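Local coordinates for Lmo0741 protein (Listeria monocytogenes, PDB 4R1H), which probably binds DNA through a winged helix-turn-helix domain and regulates transcription as a member of the GntR family, at residues H18-E23 and R39-K44; Y74-E77 and R81-Q84; N96-M101 and E109-W114. All coordinates share one frame; numbering follows the deposited sequence.

Contact 1 of 3, residues H18-E23 and R39-K44; sequences HYIHTE and RELATK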
loop_
_atom_site.group_PDB
_atom_site.type_symbol
_atom_site.label_atom_id
_atom_site.label_comp_id
_atom_site.label_asym_id
_atom_site.label_seq_id
_atom_site.Cartn_x
_atom_site.Cartn_y
_atom_site.Cartn_z
ATOM N N HIS A 18 8.543 -4.972 -10.617
ATOM C CA HIS A 18 8.839 -3.974 -9.534
ATOM C C HIS A 18 10.176 -4.221 -8.890
ATOM O O HIS A 18 10.894 -3.256 -8.619
ATOM C CB HIS A 18 7.771 -3.974 -8.428
ATOM C CG HIS A 18 7.988 -2.882 -7.434
ATOM N ND1 HIS A 18 7.789 -1.560 -7.761
ATOM C CD2 HIS A 18 8.399 -2.902 -6.143
ATOM C CE1 HIS A 18 8.048 -0.805 -6.699
ATOM N NE2 HIS A 18 8.409 -1.601 -5.707
ATOM N N TYR A 19 10.543 -5.478 -8.688
ATOM C CA TYR A 19 11.828 -5.858 -8.167
ATOM C C TYR A 19 12.958 -5.340 -9.042
ATOM O O TYR A 19 13.887 -4.730 -8.549
ATOM C CB TYR A 19 11.915 -7.375 -8.065
ATOM C CG TYR A 19 13.289 -7.898 -7.770
ATOM C CD1 TYR A 19 13.735 -8.047 -6.444
ATOM C CD2 TYR A 19 14.158 -8.255 -8.801
ATOM C CE1 TYR A 19 14.997 -8.520 -6.181
ATOM C CE2 TYR A 19 15.437 -8.718 -8.544
ATOM C CZ TYR A 19 15.847 -8.851 -7.227
ATOM O OH TYR A 19 17.124 -9.342 -6.986
ATOM N N ILE A 20 12.838 -5.529 -10.355
ATOM C CA ILE A 20 13.837 -5.014 -11.312
ATOM C C ILE A 20 13.872 -3.500 -11.298
ATOM O O ILE A 20 14.953 -2.910 -11.300
ATOM C CB ILE A 20 13.572 -5.546 -12.731
ATOM C CG1 ILE A 20 13.841 -7.059 -12.707
ATOM C CG2 ILE A 20 14.377 -4.788 -13.762
ATOM C CD1 ILE A 20 13.169 -7.838 -13.807
ATOM N N HIS A 21 12.693 -2.857 -11.309
ATOM C CA HIS A 21 12.616 -1.426 -11.248
ATOM C C HIS A 21 13.390 -0.948 -10.036
ATOM O O HIS A 21 14.116 0.080 -10.099
ATOM C CB HIS A 21 11.177 -0.919 -11.097
ATOM C CG HIS A 21 10.378 -0.953 -12.352
ATOM N ND1 HIS A 21 9.017 -0.744 -12.353
ATOM C CD2 HIS A 21 10.739 -1.119 -13.649
ATOM C CE1 HIS A 21 8.563 -0.759 -13.602
ATOM N NE2 HIS A 21 9.593 -1.014 -14.400
ATOM N N THR A 22 13.197 -1.617 -8.882
ATOM C CA THR A 22 13.945 -1.257 -7.655
ATOM C C THR A 22 15.469 -1.299 -7.807
ATOM O O THR A 22 16.206 -0.361 -7.382
ATOM C CB THR A 22 13.419 -2.150 -6.481
ATOM O OG1 THR A 22 12.033 -1.723 -6.285
ATOM C CG2 THR A 22 14.144 -1.929 -5.283
ATOM N N GLU A 23 15.967 -2.382 -8.377
ATOM C CA GLU A 23 17.415 -2.520 -8.686
ATOM C C GLU A 23 17.930 -1.438 -9.627
ATOM O O GLU A 23 19.009 -0.957 -9.418
ATOM C CB GLU A 23 17.745 -3.887 -9.262
ATOM C CG GLU A 23 17.379 -5.028 -8.327
ATOM C CD GLU A 23 18.201 -5.036 -7.046
ATOM O OE1 GLU A 23 19.213 -5.761 -7.013
ATOM O OE2 GLU A 23 17.854 -4.336 -6.065
ATOM N N ARG A 39 17.043 -17.310 -17.462
ATOM C CA ARG A 39 17.367 -18.462 -16.626
ATOM C C ARG A 39 18.033 -18.127 -15.277
ATOM O O ARG A 39 17.607 -18.620 -14.209
ATOM C CB ARG A 39 18.287 -19.405 -17.414
ATOM C CG ARG A 39 18.717 -20.624 -16.617
ATOM C CD ARG A 39 17.601 -21.648 -16.618
ATOM N NE ARG A 39 17.451 -22.215 -17.960
ATOM C CZ ARG A 39 16.542 -23.123 -18.307
ATOM N NH1 ARG A 39 15.666 -23.575 -17.409
ATOM N NH2 ARG A 39 16.508 -23.576 -19.560
ATOM N N GLU A 40 19.065 -17.285 -15.338
ATOM C CA GLU A 40 19.763 -16.759 -14.129
ATOM C C GLU A 40 18.800 -16.097 -13.182
ATOM O O GLU A 40 18.788 -16.348 -11.989
ATOM C CB GLU A 40 20.870 -15.755 -14.529
ATOM C CG GLU A 40 22.028 -16.403 -15.299
ATOM C CD GLU A 40 23.051 -15.423 -15.901
ATOM O OE1 GLU A 40 22.679 -14.375 -16.462
ATOM O OE2 GLU A 40 24.269 -15.729 -15.837
ATOM N N LEU A 41 17.954 -15.225 -13.707
ATOM C CA LEU A 41 17.048 -14.525 -12.823
ATOM C C LEU A 41 16.004 -15.463 -12.223
ATOM O O LEU A 41 15.625 -15.288 -11.066
ATOM C CB LEU A 41 16.353 -13.330 -13.526
ATOM C CG LEU A 41 15.636 -12.399 -12.583
ATOM C CD1 LEU A 41 16.645 -11.875 -11.565
ATOM C CD2 LEU A 41 14.966 -11.231 -13.326
ATOM N N ALA A 42 15.448 -16.354 -13.040
ATOM C CA ALA A 42 14.412 -17.319 -12.567
ATOM C C ALA A 42 14.934 -18.126 -11.377
ATOM O O ALA A 42 14.202 -18.391 -10.417
ATOM C CB ALA A 42 14.061 -18.260 -13.703
ATOM N N THR A 43 16.211 -18.486 -11.450
ATOM C CA THR A 43 16.883 -19.261 -10.377
ATOM C C THR A 43 17.037 -18.421 -9.140
ATOM O O THR A 43 16.625 -18.817 -8.043
ATOM C CB THR A 43 18.282 -19.677 -10.829
ATOM O OG1 THR A 43 18.176 -20.431 -12.035
ATOM C CG2 THR A 43 19.020 -20.477 -9.751
ATOM N N LYS A 44 17.571 -17.214 -9.331
ATOM C CA LYS A 44 17.824 -16.313 -8.222
ATOM C C LYS A 44 16.545 -15.994 -7.482
ATOM O O LYS A 44 16.525 -15.999 -6.242
ATOM C CB LYS A 44 18.469 -15.016 -8.734
ATOM C CG LYS A 44 18.944 -14.093 -7.636
ATOM C CD LYS A 44 19.619 -12.856 -8.211
ATOM C CE LYS A 44 19.558 -11.701 -7.224
ATOM N NZ LYS A 44 20.553 -11.825 -6.136
#
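Tyr19 and Lys44 meet at about a right angle where helix 12-25, the first helix of the winged helix-turn-helix domain, passes helix 38-45, the first helix of the helix-turn-helix, which helix 49-61 completes. The phenol reaches across with CG anti to the backbone N (chi1 170°), and its OH comes 3.4 Å from Lys44 CE. What it meets is therefore the methylene just short of the ammonium group. Lys44 is extended until a bend at chi4 (78°) turns NZ off the line of the chain. A long aliphatic stem with a charged end suits this exposed position, because the stem can lie against the tyrosine hydroxyl while the charged end goes on past it. Glu23 OE1 is 6.3 Å from Lys44 NZ. That is too far for a salt bridge, although the opposite charges probably attract weakly.

Deeper in, the contact is purely apolar. Ile20 and Leu41 cross obliquely, and only their outermost methyls meet, Ile20 CD1 lying 3.9 Å from Leu41 CD2. Ile20 is modelled in two conformers, so this methyl contact is somewhat uncertain. The long CG1-CD1 arm of isoleucine and the forked end of leucine can span helices whose backbones stay well apart, the CA atoms of this pair being 10.2 Å from each other. Tyr56 of helix 49-61 touches both residues, which makes the pair part of the three-helix core. Back on helix 12-25, Glu23 CG lies over one face of the Tyr19 ring, 4.1 Å above its plane and offset toward the rim.

Contact 2 of 3, residues Y74-E77 and R81-Q84; sequences YLTE and RIEQ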
loop_
_atom_site.group_PDB
_atom_site.type_symbol
_atom_site.label_atom_id
_atom_site.label_comp_id
_atom_site.label_asym_id
_atom_site.label_seq_id
_atom_site.Cartn_x
_atom_site.Cartn_y
_atom_site.Cartn_z
ATOM N N TYR A 74 20.100 -5.652 -21.766
ATOM C CA TYR A 74 20.784 -4.524 -21.217
ATOM C C TYR A 74 19.831 -3.499 -20.691
ATOM O O TYR A 74 18.811 -3.162 -21.295
ATOM C CB TYR A 74 21.644 -3.833 -22.297
ATOM C CG TYR A 74 22.803 -4.729 -22.783
ATOM C CD1 TYR A 74 22.579 -5.697 -23.720
ATOM C CD2 TYR A 74 24.065 -4.587 -22.256
ATOM C CE1 TYR A 74 23.602 -6.554 -24.116
ATOM C CE2 TYR A 74 25.105 -5.427 -22.656
ATOM C CZ TYR A 74 24.844 -6.406 -23.582
ATOM O OH TYR A 74 25.845 -7.249 -24.003
ATOM N N LEU A 75 20.263 -2.838 -19.639
ATOM C CA LEU A 75 19.573 -1.673 -19.148
ATOM C C LEU A 75 19.789 -0.482 -20.024
ATOM O O LEU A 75 20.917 -0.206 -20.442
ATOM C CB LEU A 75 20.030 -1.376 -17.704
ATOM C CG LEU A 75 19.348 -0.154 -17.046
ATOM C CD1 LEU A 75 17.844 -0.353 -16.899
ATOM C CD2 LEU A 75 19.966 0.165 -15.671
ATOM N N THR A 76 18.726 0.257 -20.313
ATOM C CA THR A 76 18.876 1.502 -21.006
ATOM C C THR A 76 19.996 2.384 -20.507
ATOM O O THR A 76 20.267 2.464 -19.278
ATOM C CB THR A 76 17.567 2.275 -21.039
ATOM O OG1 THR A 76 17.711 3.448 -21.818
ATOM C CG2 THR A 76 17.158 2.768 -19.597
ATOM N N GLU A 77 20.698 3.053 -21.429
ATOM C CA GLU A 77 21.694 3.980 -21.011
ATOM C C GLU A 77 21.145 5.411 -20.947
ATOM O O GLU A 77 21.894 6.346 -20.610
ATOM C CB GLU A 77 22.954 3.849 -21.952
ATOM C CG GLU A 77 22.744 4.634 -23.210
ATOM C CD GLU A 77 21.824 3.977 -24.236
ATOM O OE1 GLU A 77 21.109 3.019 -23.945
ATOM O OE2 GLU A 77 21.892 4.454 -25.409
ATOM N N ARG A 81 15.358 8.452 -18.940
ATOM C CA ARG A 81 14.343 7.400 -18.852
ATOM C C ARG A 81 14.289 6.777 -17.456
ATOM O O ARG A 81 13.223 6.395 -16.937
ATOM C CB ARG A 81 14.535 6.255 -19.863
ATOM C CG ARG A 81 13.506 5.166 -19.761
ATOM C CD ARG A 81 12.189 5.694 -20.234
ATOM N NE ARG A 81 11.117 4.707 -20.146
ATOM C CZ ARG A 81 10.345 4.532 -19.062
ATOM N NH1 ARG A 81 10.601 5.206 -17.925
ATOM N NH2 ARG A 81 9.372 3.636 -19.061
ATOM N N ILE A 82 15.452 6.611 -16.869
ATOM C CA ILE A 82 15.560 6.015 -15.560
ATOM C C ILE A 82 15.063 7.024 -14.475
ATOM O O ILE A 82 14.383 6.583 -13.494
ATOM C CB ILE A 82 16.997 5.641 -15.241
ATOM C CG1 ILE A 82 17.425 4.461 -16.179
ATOM C CG2 ILE A 82 17.126 5.210 -13.779
ATOM C CD1 ILE A 82 18.902 4.127 -16.110
ATOM N N GLU A 83 15.374 8.298 -14.677
ATOM C CA GLU A 83 14.757 9.361 -13.825
ATOM C C GLU A 83 13.226 9.321 -13.888
ATOM O O GLU A 83 12.515 9.470 -12.863
ATOM C CB GLU A 83 15.265 10.726 -14.170
ATOM C CG GLU A 83 16.715 10.920 -13.742
ATOM C CD GLU A 83 17.409 12.056 -14.477
ATOM O OE1 GLU A 83 18.664 12.026 -14.527
ATOM O OE2 GLU A 83 16.707 12.963 -15.001
ATOM N N GLN A 84 12.691 9.132 -15.094
ATOM C CA GLN A 84 11.231 9.124 -15.271
ATOM C C GLN A 84 10.633 7.886 -14.588
ATOM O O GLN A 84 9.518 7.969 -13.992
ATOM C CB GLN A 84 10.834 9.244 -16.776
ATOM C CG GLN A 84 9.329 9.286 -17.068
ATOM C CD GLN A 84 8.635 10.614 -16.715
ATOM O OE1 GLN A 84 9.092 11.716 -17.096
ATOM N NE2 GLN A 84 7.501 10.517 -15.997
#
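Ile82 fills the angle between Leu75 and Thr76, where the second strand of the wing ends and the chain turns into the long helix 79-103. Its CG1 packs against Thr76 CG2 at 3.8 Å, the two side chains sliding past each other in opposite directions. Its terminal CD1 goes further, lying 4.1 Å from Leu75 CD2 and 3.8 Å from the backbone carbonyl oxygen Thr76 O. Isoleucine suits this place because one arm can serve both neighbours: with CG1 beside the backbone N (chi1 -68°) and so anti to the carbonyl carbon, it runs out toward the strand end.

Threonine is equally apt, since its two branches do different work. CG2 sits in the crowded position between the backbone N and the carbonyl carbon, facing the helix, and also grazes Arg81 CB at 4.4 Å. OG1 forms a hydrogen bond with Asp78 N. The methyl is thus kept for the apolar contact while the hydroxyl is satisfied within the turn.

The next shell fixes the helix start. Asp78 OD2 accepts a hydrogen bond from Arg81 N, and the Arg81 guanidinium leads away from the strand end to bond Thr62 O through NH2. This charged residue can therefore lend its CB to the packing without burying its charge against Thr76.

Farther out, Ile24 of helix 12-25 touches both Leu75 and Ile82, and Thr76 pairs by its backbone with Ile64, beside strand 65-68. The join thus lies between the two-stranded wing, the first helix of the DNA-binding domain and the start of helix 79-103.

Contact 3 of 3, residues N96-M101 and E109-W114; sequences NFISEM and EKIIAW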
loop_
_atom_site.group_PDB
_atom_site.type_symbol
_atom_site.label_atom_id
_atom_site.label_comp_id
_atom_site.label_asym_id
_atom_site.label_seq_id
_atom_site.Cartn_x
_atom_site.Cartn_y
_atom_site.Cartn_z
ATOM N N ASN A 96 -0.962 7.397 -3.427
ATOM C CA ASN A 96 -1.709 6.400 -2.684
ATOM C C ASN A 96 -1.678 6.672 -1.154
ATOM O O ASN A 96 -2.712 6.506 -0.489
ATOM C CB ASN A 96 -1.215 5.020 -2.960
ATOM C CG ASN A 96 -1.573 4.552 -4.386
ATOM O OD1 ASN A 96 -2.358 5.174 -5.093
ATOM N ND2 ASN A 96 -0.998 3.476 -4.766
ATOM N N PHE A 97 -0.510 7.013 -0.652
ATOM C CA PHE A 97 -0.321 7.336 0.756
ATOM C C PHE A 97 -1.175 8.554 1.161
ATOM O O PHE A 97 -1.909 8.495 2.149
ATOM C CB PHE A 97 1.153 7.581 1.018
ATOM C CG PHE A 97 1.484 8.075 2.411
ATOM C CD1 PHE A 97 1.189 7.306 3.514
ATOM C CD2 PHE A 97 2.085 9.286 2.601
ATOM C CE1 PHE A 97 1.517 7.763 4.760
ATOM C CE2 PHE A 97 2.385 9.789 3.871
ATOM C CZ PHE A 97 2.059 9.018 4.964
ATOM N N ILE A 98 -0.990 9.642 0.448
ATOM C CA ILE A 98 -1.807 10.825 0.713
ATOM C C ILE A 98 -3.306 10.476 0.662
ATOM O O ILE A 98 -4.086 10.964 1.528
ATOM C CB ILE A 98 -1.413 11.977 -0.212
ATOM C CG1 ILE A 98 0.002 12.439 0.164
ATOM C CG2 ILE A 98 -2.445 13.117 -0.062
ATOM C CD1 ILE A 98 0.516 13.371 -0.858
ATOM N N SER A 99 -3.770 9.719 -0.337
ATOM C CA SER A 99 -5.176 9.349 -0.403
ATOM C C SER A 99 -5.649 8.601 0.853
ATOM O O SER A 99 -6.696 8.926 1.464
ATOM C CB SER A 99 -5.428 8.538 -1.662
ATOM O OG SER A 99 -6.739 8.071 -1.660
ATOM N N GLU A 100 -4.883 7.604 1.261
ATOM C CA GLU A 100 -5.301 6.799 2.404
ATOM C C GLU A 100 -5.307 7.641 3.693
ATOM O O GLU A 100 -6.215 7.499 4.504
ATOM C CB GLU A 100 -4.347 5.599 2.573
ATOM C CG GLU A 100 -4.530 4.506 1.556
ATOM C CD GLU A 100 -5.948 3.996 1.371
ATOM O OE1 GLU A 100 -6.638 3.667 2.382
ATOM O OE2 GLU A 100 -6.391 3.900 0.196
HETATM N N MSE A 101 -4.317 8.466 3.871
HETATM C CA MSE A 101 -4.272 9.339 5.039
HETATM C C MSE A 101 -5.411 10.363 5.036
HETATM O O MSE A 101 -6.004 10.643 6.084
HETATM C CB MSE A 101 -2.937 10.006 5.203
HETATM C CG MSE A 101 -1.786 9.009 5.352
HETATM SE SE MSE A 101 -1.638 8.378 7.184
HETATM C CE MSE A 101 -0.659 9.815 7.896
ATOM N N GLU A 109 -0.706 19.003 6.517
ATOM C CA GLU A 109 0.271 19.323 7.514
ATOM C C GLU A 109 0.516 18.188 8.458
ATOM O O GLU A 109 1.684 17.936 8.861
ATOM C CB GLU A 109 -0.103 20.626 8.246
ATOM C CG GLU A 109 0.165 21.829 7.377
ATOM C CD GLU A 109 1.645 22.025 7.042
ATOM O OE1 GLU A 109 2.004 22.179 5.835
ATOM O OE2 GLU A 109 2.483 21.968 7.974
ATOM N N LYS A 110 -0.533 17.518 8.878
ATOM C CA LYS A 110 -0.352 16.416 9.815
ATOM C C LYS A 110 0.241 15.167 9.151
ATOM O O LYS A 110 0.910 14.374 9.795
ATOM C CB LYS A 110 -1.681 16.057 10.432
ATOM C CG LYS A 110 -1.530 15.032 11.519
ATOM C CD LYS A 110 -2.728 15.016 12.443
ATOM C CE LYS A 110 -2.651 13.794 13.279
ATOM N NZ LYS A 110 -1.491 13.904 14.179
ATOM N N ILE A 111 -0.021 14.987 7.856
ATOM C CA ILE A 111 0.649 13.918 7.068
ATOM C C ILE A 111 2.161 14.139 7.049
ATOM O O ILE A 111 2.958 13.223 7.299
ATOM C CB ILE A 111 0.102 13.804 5.617
ATOM C CG1 ILE A 111 -1.355 13.419 5.637
ATOM C CG2 ILE A 111 0.905 12.733 4.813
ATOM C CD1 ILE A 111 -2.077 13.495 4.302
ATOM N N ILE A 112 2.580 15.390 6.787
ATOM C CA ILE A 112 3.982 15.765 6.813
ATOM C C ILE A 112 4.569 15.501 8.183
ATOM O O ILE A 112 5.645 14.957 8.261
ATOM C CB ILE A 112 4.196 17.225 6.367
ATOM C CG1 ILE A 112 3.857 17.352 4.860
ATOM C CG2 ILE A 112 5.613 17.661 6.630
ATOM C CD1 ILE A 112 3.573 18.761 4.421
ATOM N N ALA A 113 3.842 15.854 9.246
ATOM C CA ALA A 113 4.325 15.619 10.608
ATOM C C ALA A 113 4.536 14.125 10.893
ATOM O O ALA A 113 5.516 13.746 11.517
ATOM C CB ALA A 113 3.381 16.248 11.649
ATOM N N TRP A 114 3.627 13.289 10.401
ATOM C CA TRP A 114 3.746 11.806 10.533
ATOM C C TRP A 114 4.998 11.299 9.882
ATOM O O TRP A 114 5.795 10.538 10.446
ATOM C CB TRP A 114 2.489 11.127 9.969
ATOM C CG TRP A 114 1.422 10.776 11.001
ATOM C CD1 TRP A 114 0.271 11.385 11.248
ATOM C CD2 TRP A 114 1.588 9.802 12.026
ATOM N NE1 TRP A 114 -0.375 10.790 12.335
ATOM C CE2 TRP A 114 0.435 9.825 12.821
ATOM C CE3 TRP A 114 2.612 8.901 12.329
ATOM C CZ2 TRP A 114 0.288 8.971 13.925
ATOM C CZ3 TRP A 114 2.454 8.051 13.395
ATOM C CH2 TRP A 114 1.309 8.118 14.182
#
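The axes of segments 96-101 and 109-114 approach to 10.9 Å and run at 117° to one another, more antiparallel than parallel, with the CA atoms of Met101 and Ile111 only 7.0 Å apart. Ile111 touches three residues of the other helix, and its two branches go to different partners. CG2 presses on the Phe97 ring, 3.4 Å from CE2, a tight fit in which the methyl approaches the ring obliquely. CD1 meets Met101 and Ile98 instead, lying 3.7 Å from Met101 CB, with Ile98 CG2 more loosely placed at 4.4 Å. A beta-branched residue suits this position because it offers two methyls in two directions.

A short loop folds helix 108-117 back against the C-terminal end of the long helix 79-103, and the second subunit packs onto this pair: Phe97 stacks on Phe97 of the second subunit, while Thr94 of that subunit touches Phe97 and Met101. This is consistent with a dimerisation role.

Met101, modelled as selenomethionine, is flexible enough to curl around. Bends at chi2 and chi3 (both -82°) carry CE to the indole of Trp114, 3.8 Å from CD1, and the two side chains cross at about a right angle. Trp114 in turn makes a cation-pi interaction with Lys117 and packs on Ala90 of the second subunit.

In the fold
The three contacts follow one another along the chain and trace the protein from the probable DNA-binding domain to the C-terminal helices, which pack on the second subunit. Contact 1 lies within the winged helix-turn-helix, and contact 2 where its wing joins helix 79-103, with centres 16 Å apart; helix 12-25 links them, with Ile20 taking part in the first and Ile24 packing on the second. Helix 79-103 then carries the chain from contact 2 to contact 3, whose centres are 30 Å apart. Contacts 1 and 3 lie on opposite sides of the chain's centre, 31 Å between centres, yet the second subunit reaches both: its Glu100 and Lys103 pack on segment 18-23, its Phe97 on the Phe97 of contact 3.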